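Local coordinates for protein chemotaxis transducer (Pseudomonas aeruginosa, PDB 6GCV) that senses nitrate for chemotaxis, binding it directly through the PilJ-type ligand-binding domain of the chemoreceptor McpN, at residues 32-37 with 52-57; 94-99 with 116-121. All coordinates share one frame; numbering follows the deposited sequence. Where two conformers were deposited one is given.

Contact 1: residues 32-37 with 52-57; sequences QKMARE and AATIAQ. With NA (sodium ion), chain E; ACT (acetate ion), chain G.
Thr54 OG1 meets both Lys33 NZ and Glu37 OE1 of 32-37. The lysine chain runs extended, with CG anti to the backbone N (chi1 -176°), and bends only at its last torsion; this carries NZ to 2.9 Å from Thr54 OG1, to which it donates a hydrogen bond. The same NZ forms a salt bridge with Glu37 OE2, 2.9 Å away, approaching on the syn side but 30° out of the carboxylate plane. Thr54 OG1 also lies 2.8 Å from Glu37 OE1; its proton may go there or to Ala50 O. Backbone and side chain of Glu37 have separate tasks: its carbonyl O binds a sodium ion at 2.9 Å, with Asp47 and a water completing what is seen of the site, while OE2 comes within 2.5 Å of OXT of an acetate, probably from the crystallisation liquor, so close that one of the two acid groups probably carries a proton. On its other branch Thr54 is apolar, with CG2 3.9 Å from Met34 CB. Met34 and Ile55 cross at about a right angle, SD lying 4.1 Å from CG1. The segment axes approach to 9.2 Å at 161°, so helices 18-42 and 48-67 run nearly antiparallel. Beyond the pair, Met34 reaches Trp93, Tyr96 and Leu100 of helix 80-103, Ala35 touches helix 112-137, and Arg36 hydrogen-bonds Gln32 and Thr120 of the second subunit.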
# COMPACT_ATOMS: atom_id res chain seq x y z
N GLN A 32 0.57 -4.65 -2.57
CA GLN A 32 -0.85 -4.75 -2.88
C GLN A 32 -1.17 -4.29 -4.33
O GLN A 32 -1.98 -4.91 -5.01
CB GLN A 32 -1.66 -3.97 -1.84
CG GLN A 32 -1.38 -4.44 -0.43
CD GLN A 32 -1.66 -5.89 -0.27
OE1 GLN A 32 -2.83 -6.27 -0.29
NE2 GLN A 32 -0.62 -6.72 -0.16
N LYS A 33 -0.51 -3.22 -4.74
CA LYS A 33 -0.66 -2.74 -6.12
C LYS A 33 -0.30 -3.80 -7.14
O LYS A 33 -1.02 -4.00 -8.14
CB LYS A 33 0.15 -1.45 -6.32
CG LYS A 33 -0.00 -0.80 -7.70
CD LYS A 33 0.65 0.58 -7.71
CE LYS A 33 0.38 1.30 -9.02
NZ LYS A 33 1.40 0.91 -10.02
N MET A 34 0.81 -4.49 -6.89
CA MET A 34 1.22 -5.51 -7.84
C MET A 34 0.21 -6.66 -7.88
O MET A 34 -0.03 -7.24 -8.94
CB MET A 34 2.66 -5.97 -7.63
CG MET A 34 2.92 -6.60 -6.32
SD MET A 34 4.68 -6.92 -6.04
CE MET A 34 5.52 -5.38 -5.75
N ALA A 35 -0.37 -7.00 -6.74
CA ALA A 35 -1.38 -8.05 -6.73
C ALA A 35 -2.60 -7.63 -7.57
O ALA A 35 -3.13 -8.41 -8.35
CB ALA A 35 -1.81 -8.38 -5.32
N ARG A 36 -3.06 -6.40 -7.38
CA ARG A 36 -4.17 -5.96 -8.19
C ARG A 36 -3.86 -5.96 -9.68
O ARG A 36 -4.68 -6.36 -10.49
CB ARG A 36 -4.83 -4.75 -7.63
CG ARG A 36 -4.15 -3.49 -7.61
CD ARG A 36 -4.57 -2.58 -8.76
NE ARG A 36 -4.02 -1.26 -8.56
CZ ARG A 36 -3.88 -0.32 -9.49
NH1 ARG A 36 -3.94 -0.63 -10.77
NH2 ARG A 36 -3.41 0.88 -9.08
N GLU A 37 -2.66 -5.52 -10.04
CA GLU A 37 -2.27 -5.52 -11.45
C GLU A 37 -2.22 -6.96 -12.00
O GLU A 37 -2.63 -7.19 -13.17
CB GLU A 37 -0.92 -4.83 -11.60
CG GLU A 37 -1.02 -3.34 -11.39
CD GLU A 37 0.29 -2.62 -11.21
OE1 GLU A 37 1.27 -3.26 -10.80
OE2 GLU A 37 0.36 -1.37 -11.42
N ALA A 52 5.26 -4.89 -14.34
CA ALA A 52 6.71 -4.85 -14.30
C ALA A 52 7.21 -3.63 -13.59
O ALA A 52 8.17 -3.71 -12.81
CB ALA A 52 7.31 -4.96 -15.69
N ALA A 53 6.63 -2.48 -13.89
CA ALA A 53 7.10 -1.25 -13.27
C ALA A 53 6.90 -1.24 -11.76
O ALA A 53 7.75 -0.75 -11.01
CB ALA A 53 6.42 -0.07 -13.92
N THR A 54 5.76 -1.76 -11.30
CA THR A 54 5.49 -1.82 -9.86
C THR A 54 6.46 -2.76 -9.14
O THR A 54 7.01 -2.43 -8.07
CB THR A 54 4.03 -2.24 -9.59
OG1 THR A 54 3.19 -1.32 -10.31
CG2 THR A 54 3.72 -2.20 -8.14
N ILE A 55 6.70 -3.92 -9.74
CA ILE A 55 7.67 -4.86 -9.20
C ILE A 55 9.06 -4.21 -9.15
O ILE A 55 9.77 -4.33 -8.16
CB ILE A 55 7.69 -6.16 -10.02
CG1 ILE A 55 6.37 -6.91 -9.82
CG2 ILE A 55 8.89 -7.02 -9.67
CD1 ILE A 55 6.18 -8.10 -10.70
N ALA A 56 9.43 -3.47 -10.19
CA ALA A 56 10.73 -2.79 -10.23
C ALA A 56 10.84 -1.74 -9.14
O ALA A 56 11.89 -1.62 -8.50
CB ALA A 56 10.99 -2.17 -11.59
N GLN A 57 9.75 -1.01 -8.87
CA GLN A 57 9.79 -0.03 -7.76
C GLN A 57 10.05 -0.74 -6.43
O GLN A 57 10.85 -0.26 -5.59
CB GLN A 57 8.51 0.77 -7.70
CG GLN A 57 8.27 1.75 -8.81
CD GLN A 57 9.09 3.01 -8.74
OE1 GLN A 57 9.95 3.22 -7.87
NE2 GLN A 57 8.84 3.87 -9.70
NA NA E . -2.50 -4.89 -15.01
C ACT G . -1.58 0.89 -13.01
O ACT G . -2.69 1.51 -13.09
OXT ACT G . -1.54 -0.36 -12.75
CH3 ACT G . -0.29 1.66 -12.96
O HOH W 1 -2.92 -2.18 -14.33

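Contact 2: residues 94-99 with 116-121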
# COMPACT_ATOMS: atom_id res chain seq x y z
N GLY A 94 10.56 -13.50 -2.69
CA GLY A 94 10.90 -14.36 -3.83
C GLY A 94 9.79 -15.29 -4.24
O GLY A 94 9.51 -15.48 -5.42
N ARG A 95 9.13 -15.88 -3.26
CA ARG A 95 8.03 -16.79 -3.55
C ARG A 95 6.81 -16.04 -4.07
O ARG A 95 6.14 -16.49 -4.99
CB ARG A 95 7.69 -17.61 -2.30
CG ARG A 95 8.80 -18.60 -1.92
CD ARG A 95 8.48 -19.40 -0.68
NE ARG A 95 8.73 -18.69 0.58
CZ ARG A 95 9.90 -18.67 1.23
NH1 ARG A 95 10.96 -19.29 0.74
NH2 ARG A 95 10.01 -18.00 2.37
N TYR A 96 6.52 -14.89 -3.49
CA TYR A 96 5.38 -14.07 -3.93
C TYR A 96 5.57 -13.59 -5.36
O TYR A 96 4.63 -13.61 -6.16
CB TYR A 96 5.24 -12.88 -2.99
CG TYR A 96 4.07 -11.96 -3.23
CD1 TYR A 96 2.75 -12.42 -3.12
CD2 TYR A 96 4.26 -10.65 -3.52
CE1 TYR A 96 1.68 -11.54 -3.30
CE2 TYR A 96 3.21 -9.75 -3.68
CZ TYR A 96 1.92 -10.19 -3.53
OH TYR A 96 0.85 -9.31 -3.59
N ARG A 97 6.79 -13.16 -5.68
CA ARG A 97 7.07 -12.67 -7.03
C ARG A 97 6.81 -13.76 -8.06
O ARG A 97 6.22 -13.52 -9.11
CB ARG A 97 8.50 -12.14 -7.11
CG ARG A 97 8.83 -11.49 -8.45
CD ARG A 97 10.29 -11.14 -8.47
NE ARG A 97 11.08 -12.33 -8.26
CZ ARG A 97 12.20 -12.38 -7.55
NH1 ARG A 97 12.71 -11.28 -6.98
NH2 ARG A 97 12.82 -13.53 -7.43
N ALA A 98 7.21 -14.99 -7.75
CA ALA A 98 6.96 -16.09 -8.69
C ALA A 98 5.45 -16.33 -8.83
O ALA A 98 4.96 -16.63 -9.90
CB ALA A 98 7.64 -17.36 -8.23
N MET A 99 4.70 -16.19 -7.74
CA MET A 99 3.25 -16.37 -7.80
C MET A 99 2.61 -15.29 -8.68
O MET A 99 1.71 -15.58 -9.45
CB MET A 99 2.63 -16.26 -6.42
CG MET A 99 2.91 -17.38 -5.45
SD MET A 99 2.25 -16.95 -3.81
CE MET A 99 2.84 -18.39 -2.92
N SER A 116 -3.69 -15.02 -2.29
CA SER A 116 -4.19 -14.00 -1.38
C SER A 116 -3.58 -14.12 0.01
O SER A 116 -3.18 -13.12 0.62
CB SER A 116 -5.71 -14.12 -1.27
OG SER A 116 -6.20 -13.17 -0.38
N GLN A 117 -3.51 -15.35 0.52
CA GLN A 117 -2.89 -15.57 1.82
C GLN A 117 -1.44 -15.08 1.82
O GLN A 117 -0.96 -14.47 2.78
CB GLN A 117 -2.92 -17.05 2.21
CG GLN A 117 -2.49 -17.33 3.65
CD GLN A 117 -0.98 -17.36 3.89
OE1 GLN A 117 -0.21 -17.58 2.97
NE2 GLN A 117 -0.56 -17.17 5.13
N TYR A 118 -0.74 -15.36 0.74
CA TYR A 118 0.64 -14.98 0.66
C TYR A 118 0.83 -13.46 0.53
O TYR A 118 1.73 -12.87 1.15
CB TYR A 118 1.33 -15.75 -0.45
CG TYR A 118 2.70 -16.17 -0.05
CD1 TYR A 118 2.92 -17.10 0.96
CD2 TYR A 118 3.78 -15.54 -0.58
CE1 TYR A 118 4.20 -17.44 1.36
CE2 TYR A 118 5.07 -15.88 -0.22
CZ TYR A 118 5.28 -16.82 0.75
OH TYR A 118 6.59 -17.10 1.13
N SER A 119 -0.09 -12.82 -0.18
CA SER A 119 -0.08 -11.36 -0.26
C SER A 119 -0.25 -10.74 1.13
O SER A 119 0.47 -9.79 1.50
CB SER A 119 -1.19 -10.87 -1.19
OG SER A 119 -1.08 -9.47 -1.45
N THR A 120 -1.18 -11.29 1.90
CA THR A 120 -1.44 -10.81 3.25
C THR A 120 -0.25 -11.07 4.17
O THR A 120 0.10 -10.23 5.01
CB THR A 120 -2.74 -11.44 3.76
OG1 THR A 120 -3.80 -10.92 2.95
CG2 THR A 120 -2.97 -11.17 5.27
N GLU A 121 0.39 -12.23 4.02
CA GLU A 121 1.56 -12.56 4.79
C GLU A 121 2.69 -11.59 4.52
O GLU A 121 3.33 -11.08 5.45
CB GLU A 121 1.99 -14.01 4.53
CG GLU A 121 3.26 -14.42 5.26
CD GLU A 121 3.69 -15.84 4.98
OE1 GLU A 121 2.85 -16.66 4.55
OE2 GLU A 121 4.86 -16.15 5.27
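Tyr118 has the largest share of the contact, meeting Arg95, Tyr96 and Met99 with different parts of its side chain. Its hydroxyl accepts a hydrogen bond from Arg95 NE, with NE to OH 2.7 Å and an N-H...O angle of 161°. The oxygen lies nearly in the guanidinium plane, so the arginine offers its edge. Over one ring face sits the Met99 methyl: CE is 4.0 Å from the Tyr118 ring centroid and 24° off the normal, a CH-pi contact. The sulfur makes an oblique Met-aromatic contact with the same ring. Both Arg95 and Met99 were modelled in two conformers, so these contacts describe one of them. At the ring's edge Tyr96 CB packs in plane, 3.9 Å from Tyr118 CD2. One residue on, the first torsion of Ser119 swings OG away from its own nitrogen and toward Tyr96 OH, to which it donates at 2.9 Å. The Tyr96 hydroxyl is also hydrogen-bonded to Ser31 O, and Ser119 OG to Gln32 NE2, which ties this pair to helix 18-42. The axes of the short segments pass 10.2 Å apart at 141°, an oblique antiparallel crossing. The contact thus joins helices 80-103 and 112-137, the second hairpin of a four-helix bundle, consistent with a PilJ-type sensor domain.

Overall arrangement
From the N terminus, helix 18-42 leads to helix 48-67, and contact 1 joins them across the short turn between. The chain then passes into helix 80-103 and back through helix 112-137, where contact 2 closes the second hairpin. The two closures are in series, neither enclosing nor crossing the other, and their centres lie 12 Å apart. Each contact ties one hairpin, and side chains of helix 18-42 that meet Tyr96 and Ser119 join the two hairpins in the bundle; Ala35 CB, for instance, packs 3.3 Å from Tyr96 OH. Both contacts also touch the second subunit, so each borders the dimer interface.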